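Local coordinates for uncharacterized protein Atu1656 (Agrobacterium tumefaciens, PDB 2OJH) that is of unknown function but belongs to the TolB family and folds as a six-bladed beta-propeller, at residues S22-F27 against W38-L43; P47-D52 against E285-R290; G53-L58 against H90-D95; F221-P226 against S276-P281. One frame throughout, in Å; residues are numbered along the deposited sequence.

Overall arrangement
From the N terminus, contact 1 comes first and pairs strands 22-28 and 33-40 across a short hairpin. It closes before the others open. Contact 2 then sets P47-D52, on the first strand of the next blade, against E285-R290 near the C terminus, and so closes a loop of more than 200 residues. Contacts 3 and 4 nest inside that loop, one after the other, without crossing. Contact 3 joins the blade spanning residues 45-77 to the blade spanning residues 91-124. Contact 4 joins the blade spanning residues 217-267 to the segment leading into strand 285-291. That strand pairs with 22-28, so N- and C-terminal strands share one blade and complete the ring.

Contact 1 (S22-F27 against W38-L43); sequences SSIEIF and WQTPEL
S23 OG is held by two groups: it accepts a hydrogen from Q39 NE2 at 3.0 Å and gives its own to E25 OE2 at 2.6 Å. The oxygen stands anti to the backbone N of S23 (chi1 -174°), which brings it beside the extended Q39 chain. The bond from NE2 leaves the amide plane by 18°. E25 OE1, in turn, makes a salt bridge with R290. On the opposite face of the hairpin, S22 OG gives a hydrogen to E42 O at 2.7 Å, in the carbonyl plane and on a lone pair. It also meets F44 N, so it ties the start of strand 22-28 to the turn after strand 33-40. T40 OG1 accepts from E42 N in that turn, an ST turn. The same face carries I24 and W38 side by side. I24 CD1 bends round to W38 CE3 at 3.8 Å, while T40 CB lies over a face of the indole. In the backbone ladder S22 and T40 exchange two hydrogen bonds, and I24 N reaches W38 O at 2.7 Å. This antiparallel beta hairpin gives the closing propeller blade its edge strand, 33-40, and the strand beside it, 22-28, which pairs in turn with the C-terminal 285-291.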
loop_
_atom_site.group_PDB
_atom_site.type_symbol
_atom_site.label_atom_id
_atom_site.label_comp_id
_atom_site.label_asym_id
_atom_site.label_seq_id
_atom_site.Cartn_x
_atom_site.Cartn_y
_atom_site.Cartn_z
ATOM N N SER A 22 11.976 -13.658 3.796
ATOM C CA SER A 22 10.611 -13.194 3.645
ATOM C C SER A 22 9.672 -14.388 3.649
ATOM O O SER A 22 10.000 -15.434 3.086
ATOM C CB SER A 22 10.400 -12.438 2.318
ATOM O OG SER A 22 11.436 -11.506 2.056
ATOM N N SER A 23 8.513 -14.191 4.287
ATOM C CA SER A 23 7.400 -15.136 4.308
ATOM C C SER A 23 6.164 -14.385 3.833
ATOM O O SER A 23 5.645 -13.509 4.527
ATOM C CB SER A 23 7.181 -15.682 5.723
ATOM O OG SER A 23 6.192 -16.702 5.740
ATOM N N ILE A 24 5.736 -14.698 2.615
ATOM C CA ILE A 24 4.537 -14.113 2.036
ATOM C C ILE A 24 3.340 -14.910 2.603
ATOM O O ILE A 24 3.258 -16.138 2.449
ATOM C CB ILE A 24 4.572 -14.129 0.465
ATOM C CG1 ILE A 24 5.742 -13.283 -0.097
ATOM C CG2 ILE A 24 3.298 -13.502 -0.082
ATOM C CD1 ILE A 24 7.106 -13.818 0.100
ATOM N N GLU A 25 2.455 -14.203 3.294
ATOM C CA GLU A 25 1.398 -14.835 4.084
ATOM C C GLU A 25 0.029 -14.199 3.856
ATOM O O GLU A 25 -0.061 -13.072 3.397
ATOM C CB GLU A 25 1.788 -14.768 5.555
ATOM C CG GLU A 25 3.054 -15.584 5.873
ATOM C CD GLU A 25 3.489 -15.533 7.332
ATOM O OE1 GLU A 25 2.759 -14.979 8.172
ATOM O OE2 GLU A 25 4.585 -16.069 7.639
ATOM N N ILE A 26 -1.039 -14.917 4.206
ATOM C CA ILE A 26 -2.396 -14.391 4.102
ATOM C C ILE A 26 -3.087 -14.622 5.424
ATOM O O ILE A 26 -2.875 -15.661 6.047
ATOM C CB ILE A 26 -3.142 -15.153 3.003
ATOM C CG1 ILE A 26 -2.636 -14.694 1.626
ATOM C CG2 ILE A 26 -4.655 -15.005 3.173
ATOM C CD1 ILE A 26 -3.022 -15.710 0.507
ATOM N N PHE A 27 -3.854 -13.638 5.890
ATOM C CA PHE A 27 -4.603 -13.781 7.129
ATOM C C PHE A 27 -6.064 -13.550 6.770
ATOM O O PHE A 27 -6.411 -12.581 6.058
ATOM C CB PHE A 27 -4.156 -12.743 8.137
ATOM C CG PHE A 27 -4.800 -12.873 9.494
ATOM C CD1 PHE A 27 -4.322 -13.783 10.410
ATOM C CD2 PHE A 27 -5.866 -12.040 9.861
ATOM C CE1 PHE A 27 -4.918 -13.917 11.692
ATOM C CE2 PHE A 27 -6.454 -12.140 11.101
ATOM C CZ PHE A 27 -5.976 -13.081 12.039
ATOM N N TRP A 38 4.486 -18.474 0.441
ATOM C CA TRP A 38 5.842 -18.691 -0.073
ATOM C C TRP A 38 6.862 -18.064 0.866
ATOM O O TRP A 38 6.648 -16.940 1.333
ATOM C CB TRP A 38 5.969 -18.020 -1.443
ATOM C CG TRP A 38 7.188 -18.397 -2.196
ATOM C CD1 TRP A 38 7.555 -19.655 -2.595
ATOM C CD2 TRP A 38 8.189 -17.509 -2.678
ATOM N NE1 TRP A 38 8.750 -19.595 -3.284
ATOM C CE2 TRP A 38 9.154 -18.290 -3.358
ATOM C CE3 TRP A 38 8.361 -16.125 -2.616
ATOM C CZ2 TRP A 38 10.282 -17.733 -3.970
ATOM C CZ3 TRP A 38 9.500 -15.553 -3.241
ATOM C CH2 TRP A 38 10.450 -16.370 -3.890
ATOM N N GLN A 39 7.952 -18.788 1.140
ATOM C CA GLN A 39 9.091 -18.246 1.884
ATOM C C GLN A 39 10.292 -18.207 0.986
ATOM O O GLN A 39 10.443 -19.068 0.102
ATOM C CB GLN A 39 9.381 -19.053 3.147
ATOM C CG GLN A 39 8.162 -19.098 4.083
ATOM C CD GLN A 39 8.490 -19.606 5.447
ATOM O OE1 GLN A 39 9.432 -20.391 5.618
ATOM N NE2 GLN A 39 7.694 -19.189 6.443
ATOM N N THR A 40 11.159 -17.216 1.197
ATOM C CA THR A 40 12.345 -17.037 0.353
ATOM C C THR A 40 13.476 -16.390 1.140
ATOM O O THR A 40 13.213 -15.619 2.060
ATOM C CB THR A 40 12.016 -16.196 -0.920
ATOM O OG1 THR A 40 13.211 -15.930 -1.679
ATOM C CG2 THR A 40 11.344 -14.899 -0.558
ATOM N N PRO A 41 14.733 -16.719 0.793
ATOM C CA PRO A 41 15.874 -15.967 1.340
ATOM C C PRO A 41 16.037 -14.565 0.715
ATOM O O PRO A 41 16.843 -13.780 1.185
ATOM C CB PRO A 41 17.071 -16.864 1.008
ATOM C CG PRO A 41 16.658 -17.545 -0.254
ATOM C CD PRO A 41 15.182 -17.807 -0.096
ATOM N N GLU A 42 15.260 -14.273 -0.322
ATOM C CA GLU A 42 15.252 -12.950 -0.931
ATOM C C GLU A 42 14.366 -11.988 -0.139
ATOM O O GLU A 42 13.623 -12.407 0.760
ATOM C CB GLU A 42 14.779 -13.036 -2.387
ATOM C CG GLU A 42 15.534 -14.081 -3.220
ATOM C CD GLU A 42 16.987 -13.711 -3.482
ATOM O OE1 GLU A 42 17.317 -12.506 -3.504
ATOM O OE2 GLU A 42 17.807 -14.631 -3.675
ATOM N N LEU A 43 14.456 -10.703 -0.470
ATOM C CA LEU A 43 13.624 -9.681 0.163
ATOM C C LEU A 43 12.467 -9.338 -0.774
ATOM O O LEU A 43 12.672 -8.730 -1.838
ATOM C CB LEU A 43 14.476 -8.439 0.468
ATOM C CG LEU A 43 13.898 -7.388 1.414
ATOM C CD1 LEU A 43 13.836 -7.939 2.824
ATOM C CD2 LEU A 43 14.795 -6.162 1.368
#

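Contact 2 (P47-D52 against E285-R290); sequences PNWSPD and EFAYVR
Strands 47-49 and 285-290 run antiparallel at 162°, with their axes 6.6 Å apart at the closest, and meet through side chains. They belong to neighbouring blades of the beta-propeller: the closing blade and the blade that follows it along the chain. A287 CB sits between P47 and W49. P47 CG lies 3.7 Å from A287 CB, and it also rests on the next peptide, 3.6 Å from Y288 N. P47 CD touches V289 CG2, the branch that stands anti to the carbonyl carbon of V289. W49 turns its benzene edge to the opposite backbone. CG lies anti to the backbone N (chi1 -159°), which carries CE3 and CZ3 across toward F286 and A287. F286 C is in the plane of the indole, 3.8 Å from W49 CZ3, and A287 N is at the same edge. The pyrrole end faces elsewhere, and NE1 gives its hydrogen to G53 O. I26, from strand 22-28, also packs on this indole. The extended E285 chain crosses the end of the indole obliquely, and its OE2 is held by N28 ND2. The carboxylate plane makes 36° with the indole, and E285 OE1 comes to 3.4 Å from W49 CH2.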
loop_
_atom_site.group_PDB
_atom_site.type_symbol
_atom_site.label_atom_id
_atom_site.label_comp_id
_atom_site.label_asym_id
_atom_site.label_seq_id
_atom_site.Cartn_x
_atom_site.Cartn_y
_atom_site.Cartn_z
ATOM N N PRO A 47 2.684 -6.875 -0.884
ATOM C CA PRO A 47 1.790 -7.578 -1.814
ATOM C C PRO A 47 0.482 -6.807 -2.118
ATOM O O PRO A 47 -0.131 -6.225 -1.202
ATOM C CB PRO A 47 1.492 -8.890 -1.065
ATOM C CG PRO A 47 1.608 -8.527 0.393
ATOM C CD PRO A 47 2.745 -7.524 0.442
ATOM N N ASN A 48 0.102 -6.798 -3.400
ATOM C CA ASN A 48 -1.282 -6.554 -3.840
ATOM C C ASN A 48 -1.942 -7.902 -4.128
ATOM O O ASN A 48 -1.262 -8.902 -4.372
ATOM C CB ASN A 48 -1.334 -5.829 -5.210
ATOM C CG ASN A 48 -0.582 -4.521 -5.243
ATOM O OD1 ASN A 48 0.268 -4.328 -6.104
ATOM N ND2 ASN A 48 -0.881 -3.610 -4.317
ATOM N N TRP A 49 -3.275 -7.918 -4.146
ATOM C CA TRP A 49 -4.013 -9.125 -4.453
ATOM C C TRP A 49 -4.838 -8.849 -5.677
ATOM O O TRP A 49 -5.596 -7.875 -5.690
ATOM C CB TRP A 49 -4.928 -9.460 -3.275
ATOM C CG TRP A 49 -5.401 -10.906 -3.192
ATOM C CD1 TRP A 49 -5.879 -11.709 -4.217
ATOM C CD2 TRP A 49 -5.486 -11.690 -1.994
ATOM N NE1 TRP A 49 -6.263 -12.941 -3.706
ATOM C CE2 TRP A 49 -6.033 -12.948 -2.347
ATOM C CE3 TRP A 49 -5.181 -11.431 -0.639
ATOM C CZ2 TRP A 49 -6.251 -13.968 -1.394
ATOM C CZ3 TRP A 49 -5.391 -12.444 0.299
ATOM C CH2 TRP A 49 -5.928 -13.693 -0.085
ATOM N N SER A 50 -4.697 -9.688 -6.694
ATOM C CA SER A 50 -5.374 -9.483 -7.962
ATOM C C SER A 50 -6.895 -9.479 -7.808
ATOM O O SER A 50 -7.439 -10.198 -6.966
ATOM C CB SER A 50 -4.931 -10.530 -8.974
ATOM O OG SER A 50 -5.563 -11.779 -8.787
ATOM N N PRO A 51 -7.590 -8.635 -8.596
ATOM C CA PRO A 51 -9.042 -8.544 -8.463
ATOM C C PRO A 51 -9.786 -9.808 -8.827
ATOM O O PRO A 51 -10.915 -9.968 -8.388
ATOM C CB PRO A 51 -9.427 -7.396 -9.414
ATOM C CG PRO A 51 -8.210 -6.688 -9.691
ATOM C CD PRO A 51 -7.078 -7.663 -9.573
ATOM N N ASP A 52 -9.179 -10.692 -9.614
ATOM C CA ASP A 52 -9.779 -12.000 -9.861
ATOM C C ASP A 52 -9.417 -13.032 -8.778
ATOM O O ASP A 52 -9.817 -14.176 -8.855
ATOM C CB ASP A 52 -9.445 -12.532 -11.263
ATOM C CG ASP A 52 -7.968 -12.833 -11.458
ATOM O OD1 ASP A 52 -7.186 -12.770 -10.487
ATOM O OD2 ASP A 52 -7.577 -13.151 -12.607
ATOM N N GLU A 285 -9.810 -11.507 3.582
ATOM C CA GLU A 285 -8.407 -11.875 3.784
ATOM C C GLU A 285 -7.513 -10.779 3.261
ATOM O O GLU A 285 -7.878 -10.079 2.308
ATOM C CB GLU A 285 -8.057 -13.172 3.036
ATOM C CG GLU A 285 -8.932 -14.329 3.409
ATOM C CD GLU A 285 -8.585 -15.630 2.700
ATOM O OE1 GLU A 285 -8.257 -15.618 1.500
ATOM O OE2 GLU A 285 -8.702 -16.669 3.366
ATOM N N PHE A 286 -6.354 -10.621 3.887
ATOM C CA PHE A 286 -5.338 -9.742 3.303
ATOM C C PHE A 286 -3.971 -10.436 3.218
ATOM O O PHE A 286 -3.671 -11.339 4.027
ATOM C CB PHE A 286 -5.280 -8.417 4.086
ATOM C CG PHE A 286 -4.871 -8.583 5.515
ATOM C CD1 PHE A 286 -3.529 -8.666 5.828
ATOM C CD2 PHE A 286 -5.825 -8.622 6.545
ATOM C CE1 PHE A 286 -3.106 -8.830 7.125
ATOM C CE2 PHE A 286 -5.420 -8.777 7.878
ATOM C CZ PHE A 286 -4.069 -8.879 8.175
ATOM N N ALA A 287 -3.143 -10.015 2.246
ATOM C CA ALA A 287 -1.780 -10.498 2.091
ATOM C C ALA A 287 -0.807 -9.541 2.806
ATOM O O ALA A 287 -1.084 -8.342 2.928
ATOM C CB ALA A 287 -1.419 -10.626 0.567
ATOM N N TYR A 288 0.298 -10.096 3.303
ATOM C CA TYR A 288 1.329 -9.340 4.028
ATOM C C TYR A 288 2.654 -10.126 3.996
ATOM O O TYR A 288 2.670 -11.318 3.642
ATOM C CB TYR A 288 0.875 -9.036 5.472
ATOM C CG TYR A 288 0.739 -10.277 6.324
ATOM C CD1 TYR A 288 -0.405 -11.083 6.241
ATOM C CD2 TYR A 288 1.773 -10.665 7.201
ATOM C CE1 TYR A 288 -0.512 -12.262 7.004
ATOM C CE2 TYR A 288 1.676 -11.831 7.956
ATOM C CZ TYR A 288 0.521 -12.606 7.865
ATOM O OH TYR A 288 0.428 -13.758 8.578
ATOM N N VAL A 289 3.767 -9.470 4.336
ATOM C CA VAL A 289 5.056 -10.157 4.423
ATOM C C VAL A 289 5.556 -10.062 5.838
ATOM O O VAL A 289 5.630 -8.975 6.389
ATOM C CB VAL A 289 6.139 -9.575 3.476
ATOM C CG1 VAL A 289 7.368 -10.526 3.378
ATOM C CG2 VAL A 289 5.553 -9.315 2.061
ATOM N N ARG A 290 5.896 -11.217 6.401
ATOM C CA ARG A 290 6.551 -11.321 7.690
ATOM C C ARG A 290 8.032 -11.526 7.351
ATOM O O ARG A 290 8.366 -12.221 6.391
ATOM C CB ARG A 290 5.966 -12.538 8.444
ATOM C CG ARG A 290 6.687 -12.986 9.717
ATOM C CD ARG A 290 6.155 -14.379 10.194
ATOM N NE ARG A 290 4.700 -14.353 10.295
ATOM C CZ ARG A 290 4.029 -13.949 11.367
ATOM N NH1 ARG A 290 4.678 -13.568 12.467
ATOM N NH2 ARG A 290 2.698 -13.940 11.351
#

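Contact 3 (G53-L58 against H90-D95); sequences GKYLLL and HGISPD
Two successive propeller blades meet here: strand 55-60, second in its sheet, packs on 91-92, the first strand of the next. The touching parts run in nearly opposite directions, 166° apart, and their backbones stay well separated, with L57 CA 7.9 Å from G91 CA. Side chains fill the interval. I92 CG1 lies beside the backbone N and the chain is extended beyond it (chi2 175°), so CD1 reaches in between Y55 and L57. That methyl, I92 CD1, is 4.0 Å from Y55 CE1 and 4.0 Å from L57 CB. Behind it, I92 CG1 meets L57 CD2 at 3.8 Å. Y55 and I92 approach from opposite directions, and the phenol oxygen goes on to bond with Y99 OH. At the other end of the contact, the H90 ring turns its edge to the backbone. H90 CE1 faces L57 O at 3.5 Å, with the oxygen near the ring plane. Both ring nitrogens are bonded, ND1 with N48 OD1 and NE2 with N59 OD1, which fixes the rotation of the imidazole. P51 packs on I92, and V78 on L57. Strand 45-49 flanks the site, where N48 touches both L57 and I92. Strand 63-68 closes another side, with R66 on Y55 and L57, and L64 on H90.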
loop_
_atom_site.group_PDB
_atom_site.type_symbol
_atom_site.label_atom_id
_atom_site.label_comp_id
_atom_site.label_asym_id
_atom_site.label_seq_id
_atom_site.Cartn_x
_atom_site.Cartn_y
_atom_site.Cartn_z
ATOM N N GLY A 53 -8.640 -12.626 -7.783
ATOM C CA GLY A 53 -8.373 -13.483 -6.626
ATOM C C GLY A 53 -7.221 -14.449 -6.796
ATOM O O GLY A 53 -6.809 -15.103 -5.824
ATOM N N LYS A 54 -6.675 -14.516 -8.009
ATOM C CA LYS A 54 -5.775 -15.592 -8.384
ATOM C C LYS A 54 -4.280 -15.424 -8.111
ATOM O O LYS A 54 -3.540 -16.419 -8.118
ATOM C CB LYS A 54 -5.912 -15.860 -9.871
ATOM C CG LYS A 54 -7.252 -16.426 -10.266
ATOM C CD LYS A 54 -7.170 -16.939 -11.687
ATOM C CE LYS A 54 -8.374 -17.809 -11.992
ATOM N NZ LYS A 54 -8.225 -18.573 -13.263
ATOM N N TYR A 55 -3.814 -14.190 -7.941
ATOM C CA TYR A 55 -2.395 -14.001 -7.679
ATOM C C TYR A 55 -2.083 -12.815 -6.788
ATOM O O TYR A 55 -2.908 -11.899 -6.616
ATOM C CB TYR A 55 -1.599 -13.902 -8.972
ATOM C CG TYR A 55 -1.870 -12.665 -9.815
ATOM C CD1 TYR A 55 -1.167 -11.477 -9.581
ATOM C CD2 TYR A 55 -2.788 -12.692 -10.878
ATOM C CE1 TYR A 55 -1.389 -10.346 -10.358
ATOM C CE2 TYR A 55 -3.011 -11.549 -11.661
ATOM C CZ TYR A 55 -2.302 -10.391 -11.390
ATOM O OH TYR A 55 -2.483 -9.245 -12.136
ATOM N N LEU A 56 -0.881 -12.838 -6.214
ATOM C CA LEU A 56 -0.348 -11.682 -5.523
ATOM C C LEU A 56 0.703 -10.991 -6.379
ATOM O O LEU A 56 1.460 -11.649 -7.111
ATOM C CB LEU A 56 0.274 -12.056 -4.162
ATOM C CG LEU A 56 -0.620 -12.839 -3.191
ATOM C CD1 LEU A 56 0.204 -13.282 -1.994
ATOM C CD2 LEU A 56 -1.851 -12.039 -2.733
ATOM N N LEU A 57 0.738 -9.663 -6.272
ATOM C CA LEU A 57 1.748 -8.848 -6.939
ATOM C C LEU A 57 2.710 -8.255 -5.897
ATOM O O LEU A 57 2.302 -7.487 -4.989
ATOM C CB LEU A 57 1.093 -7.772 -7.811
ATOM C CG LEU A 57 2.023 -6.946 -8.714
ATOM C CD1 LEU A 57 2.524 -7.776 -9.894
ATOM C CD2 LEU A 57 1.282 -5.690 -9.179
ATOM N N LEU A 58 3.974 -8.655 -5.997
ATOM C CA LEU A 58 5.012 -8.248 -5.040
ATOM C C LEU A 58 6.164 -7.535 -5.758
ATOM O O LEU A 58 6.408 -7.762 -6.943
ATOM C CB LEU A 58 5.635 -9.479 -4.360
ATOM C CG LEU A 58 4.968 -10.313 -3.249
ATOM C CD1 LEU A 58 5.069 -9.730 -1.870
ATOM C CD2 LEU A 58 3.536 -10.780 -3.584
ATOM N N HIS A 90 2.686 0.297 -5.312
ATOM C CA HIS A 90 2.226 -0.197 -6.612
ATOM C C HIS A 90 0.842 -0.784 -6.417
ATOM O O HIS A 90 0.424 -1.028 -5.308
ATOM C CB HIS A 90 3.188 -1.254 -7.203
ATOM C CG HIS A 90 3.609 -2.331 -6.230
ATOM N ND1 HIS A 90 2.790 -3.389 -5.889
ATOM C CD2 HIS A 90 4.771 -2.527 -5.560
ATOM C CE1 HIS A 90 3.415 -4.169 -5.026
ATOM N NE2 HIS A 90 4.624 -3.673 -4.815
ATOM N N GLY A 91 0.113 -1.055 -7.481
ATOM C CA GLY A 91 -1.229 -1.557 -7.266
ATOM C C GLY A 91 -1.807 -2.026 -8.567
ATOM O O GLY A 91 -1.135 -1.950 -9.602
ATOM N N ILE A 92 -3.025 -2.550 -8.488
ATOM C CA ILE A 92 -3.702 -3.184 -9.636
ATOM C C ILE A 92 -5.072 -2.513 -9.770
ATOM O O ILE A 92 -5.734 -2.199 -8.741
ATOM C CB ILE A 92 -3.858 -4.708 -9.413
ATOM C CG1 ILE A 92 -2.517 -5.393 -9.061
ATOM C CG2 ILE A 92 -4.459 -5.385 -10.631
ATOM C CD1 ILE A 92 -2.699 -6.896 -8.714
ATOM N N SER A 93 -5.469 -2.205 -10.994
ATOM C CA SER A 93 -6.718 -1.500 -11.243
ATOM C C SER A 93 -7.877 -2.440 -10.943
ATOM O O SER A 93 -7.725 -3.658 -11.045
ATOM C CB SER A 93 -6.796 -1.056 -12.709
ATOM O OG SER A 93 -6.814 -2.206 -13.519
ATOM N N PRO A 94 -9.056 -1.887 -10.592
ATOM C CA PRO A 94 -10.169 -2.742 -10.172
ATOM C C PRO A 94 -10.560 -3.746 -11.252
ATOM O O PRO A 94 -10.959 -4.883 -10.944
ATOM C CB PRO A 94 -11.303 -1.734 -9.926
ATOM C CG PRO A 94 -10.596 -0.448 -9.553
ATOM C CD PRO A 94 -9.414 -0.458 -10.533
ATOM N N ASP A 95 -10.420 -3.359 -12.506
ATOM C CA ASP A 95 -10.785 -4.285 -13.581
ATOM C C ASP A 95 -9.652 -5.267 -13.890
ATOM O O ASP A 95 -9.795 -6.151 -14.734
ATOM C CB ASP A 95 -11.278 -3.531 -14.825
ATOM C CG ASP A 95 -10.154 -2.865 -15.618
ATOM O OD1 ASP A 95 -9.040 -2.726 -15.110
ATOM O OD2 ASP A 95 -10.402 -2.479 -16.788
#

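Contact 4 (F221-P226 against S276-P281); sequences FPHPSP and SPNWSP
The W279 indole lies with one face on S225. S225 CA is 3.5 Å from the centroid of the five-membered ring and only 8° off its normal, a CH-pi contact, and S225 CB stands over the centre of the indole. At the ring edge, W279 NE1 gives its hydrogen to H223 O at 2.8 Å. The oxygen is close to the indole plane, but the donor stands well above the carbonyl plane and so misses the lone pairs. F286 meets W279 edge-to-face. The H223 ring is covered on both sides. P277 CA makes a CH-pi contact on one face, 3.9 Å from the centroid, and S276 O lies over the rim of that face, 3.1 Å above the plane. F221 C is above the opposite face. ND1 bonds to D179 OD2 and NE2 to M274 O, so the imidazole is fixed in its rotation. N278 crosses it nearly at a right angle, with the amide 59° from the ring plane. N278 OD1 comes to 3.3 Å from H223 CD2 and is buried without a hydrogen-bond partner in the model, while ND2 is bonded to A287 O. Farther out, P226 CD presses on W279 CB at 3.3 Å, and P226 CG meets S280 O. Residues 223-226 and 276-281 run almost parallel, 16° apart, near the centre of the chain. Such side-by-side inner segments of adjacent blades, here 221-226 and 276-281, are characteristic of a beta-propeller.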
loop_
_atom_site.group_PDB
_atom_site.type_symbol
_atom_site.label_atom_id
_atom_site.label_comp_id
_atom_site.label_asym_id
_atom_site.label_seq_id
_atom_site.Cartn_x
_atom_site.Cartn_y
_atom_site.Cartn_z
ATOM N N PHE A 221 0.310 2.732 6.862
ATOM C CA PHE A 221 -0.237 1.819 5.877
ATOM C C PHE A 221 -1.726 1.443 6.046
ATOM O O PHE A 221 -2.058 0.248 6.007
ATOM C CB PHE A 221 0.601 0.516 5.801
ATOM C CG PHE A 221 2.080 0.711 6.007
ATOM C CD1 PHE A 221 2.839 1.510 5.120
ATOM C CD2 PHE A 221 2.719 0.085 7.077
ATOM C CE1 PHE A 221 4.220 1.723 5.343
ATOM C CE2 PHE A 221 4.106 0.274 7.306
ATOM C CZ PHE A 221 4.857 1.092 6.440
ATOM N N PRO A 222 -2.638 2.431 6.195
ATOM C CA PRO A 222 -4.073 2.046 6.227
ATOM C C PRO A 222 -4.608 1.495 4.901
ATOM O O PRO A 222 -4.400 2.102 3.816
ATOM C CB PRO A 222 -4.773 3.358 6.654
ATOM C CG PRO A 222 -3.845 4.462 6.150
ATOM C CD PRO A 222 -2.456 3.890 6.386
ATOM N N HIS A 223 -5.232 0.305 4.970
ATOM C CA HIS A 223 -5.965 -0.242 3.853
ATOM C C HIS A 223 -7.395 -0.602 4.258
ATOM O O HIS A 223 -7.608 -1.562 4.983
ATOM C CB HIS A 223 -5.202 -1.439 3.253
ATOM C CG HIS A 223 -3.774 -1.124 2.924
ATOM N ND1 HIS A 223 -3.427 -0.208 1.957
ATOM C CD2 HIS A 223 -2.610 -1.568 3.459
ATOM C CE1 HIS A 223 -2.110 -0.134 1.877
ATOM N NE2 HIS A 223 -1.588 -0.958 2.768
ATOM N N PRO A 224 -8.368 0.212 3.826
ATOM C CA PRO A 224 -9.772 -0.158 3.929
ATOM C C PRO A 224 -10.115 -1.438 3.131
ATOM O O PRO A 224 -9.720 -1.587 1.962
ATOM C CB PRO A 224 -10.506 1.053 3.361
ATOM C CG PRO A 224 -9.555 2.186 3.444
ATOM C CD PRO A 224 -8.184 1.569 3.276
ATOM N N SER A 225 -10.828 -2.344 3.785
ATOM C CA SER A 225 -11.278 -3.590 3.153
ATOM C C SER A 225 -12.301 -3.284 2.053
ATOM O O SER A 225 -13.154 -2.404 2.234
ATOM C CB SER A 225 -11.917 -4.489 4.218
ATOM O OG SER A 225 -12.603 -5.590 3.646
ATOM N N PRO A 226 -12.241 -4.006 0.919
ATOM C CA PRO A 226 -13.297 -3.818 -0.094
ATOM C C PRO A 226 -14.723 -4.101 0.406
ATOM O O PRO A 226 -15.709 -3.707 -0.253
ATOM C CB PRO A 226 -12.924 -4.795 -1.204
ATOM C CG PRO A 226 -11.809 -5.610 -0.705
ATOM C CD PRO A 226 -11.225 -4.992 0.503
ATOM N N SER A 276 1.365 -1.424 0.191
ATOM C CA SER A 276 0.393 -1.179 -0.864
ATOM C C SER A 276 -0.943 -1.908 -0.586
ATOM O O SER A 276 -0.983 -2.814 0.267
ATOM C CB SER A 276 0.969 -1.634 -2.195
ATOM O OG SER A 276 1.978 -0.731 -2.617
ATOM N N PRO A 277 -2.031 -1.514 -1.281
ATOM C CA PRO A 277 -3.348 -2.114 -1.009
ATOM C C PRO A 277 -3.309 -3.634 -1.065
ATOM O O PRO A 277 -2.941 -4.209 -2.102
ATOM C CB PRO A 277 -4.248 -1.528 -2.084
ATOM C CG PRO A 277 -3.612 -0.231 -2.482
ATOM C CD PRO A 277 -2.104 -0.454 -2.313
ATOM N N ASN A 278 -3.618 -4.289 0.063
ATOM C CA ASN A 278 -3.351 -5.746 0.172
ATOM C C ASN A 278 -4.546 -6.733 0.358
ATOM O O ASN A 278 -4.343 -7.904 0.700
ATOM C CB ASN A 278 -2.366 -5.947 1.307
ATOM C CG ASN A 278 -2.899 -5.428 2.609
ATOM O OD1 ASN A 278 -3.737 -4.517 2.626
ATOM N ND2 ASN A 278 -2.458 -6.023 3.707
ATOM N N TRP A 279 -5.781 -6.272 0.155
ATOM C CA TRP A 279 -6.952 -7.092 0.478
ATOM C C TRP A 279 -7.282 -7.960 -0.702
ATOM O O TRP A 279 -7.192 -7.519 -1.874
ATOM C CB TRP A 279 -8.177 -6.207 0.793
ATOM C CG TRP A 279 -8.142 -5.546 2.160
ATOM C CD1 TRP A 279 -7.667 -4.307 2.475
ATOM C CD2 TRP A 279 -8.581 -6.136 3.384
ATOM N NE1 TRP A 279 -7.803 -4.079 3.842
ATOM C CE2 TRP A 279 -8.387 -5.186 4.408
ATOM C CE3 TRP A 279 -9.165 -7.369 3.705
ATOM C CZ2 TRP A 279 -8.714 -5.461 5.743
ATOM C CZ3 TRP A 279 -9.507 -7.632 5.026
ATOM C CH2 TRP A 279 -9.272 -6.693 6.021
ATOM N N SER A 280 -7.685 -9.191 -0.403
ATOM C CA SER A 280 -8.421 -10.021 -1.362
ATOM C C SER A 280 -9.670 -9.262 -1.830
ATOM O O SER A 280 -10.252 -8.472 -1.067
ATOM C CB SER A 280 -8.863 -11.295 -0.649
ATOM O OG SER A 280 -9.747 -12.019 -1.464
ATOM N N PRO A 281 -10.108 -9.510 -3.076
ATOM C CA PRO A 281 -11.305 -8.828 -3.556
ATOM C C PRO A 281 -12.542 -9.186 -2.736
ATOM O O PRO A 281 -13.496 -8.414 -2.728
ATOM C CB PRO A 281 -11.439 -9.324 -5.001
ATOM C CG PRO A 281 -10.682 -10.576 -5.060
ATOM C CD PRO A 281 -9.544 -10.423 -4.091
#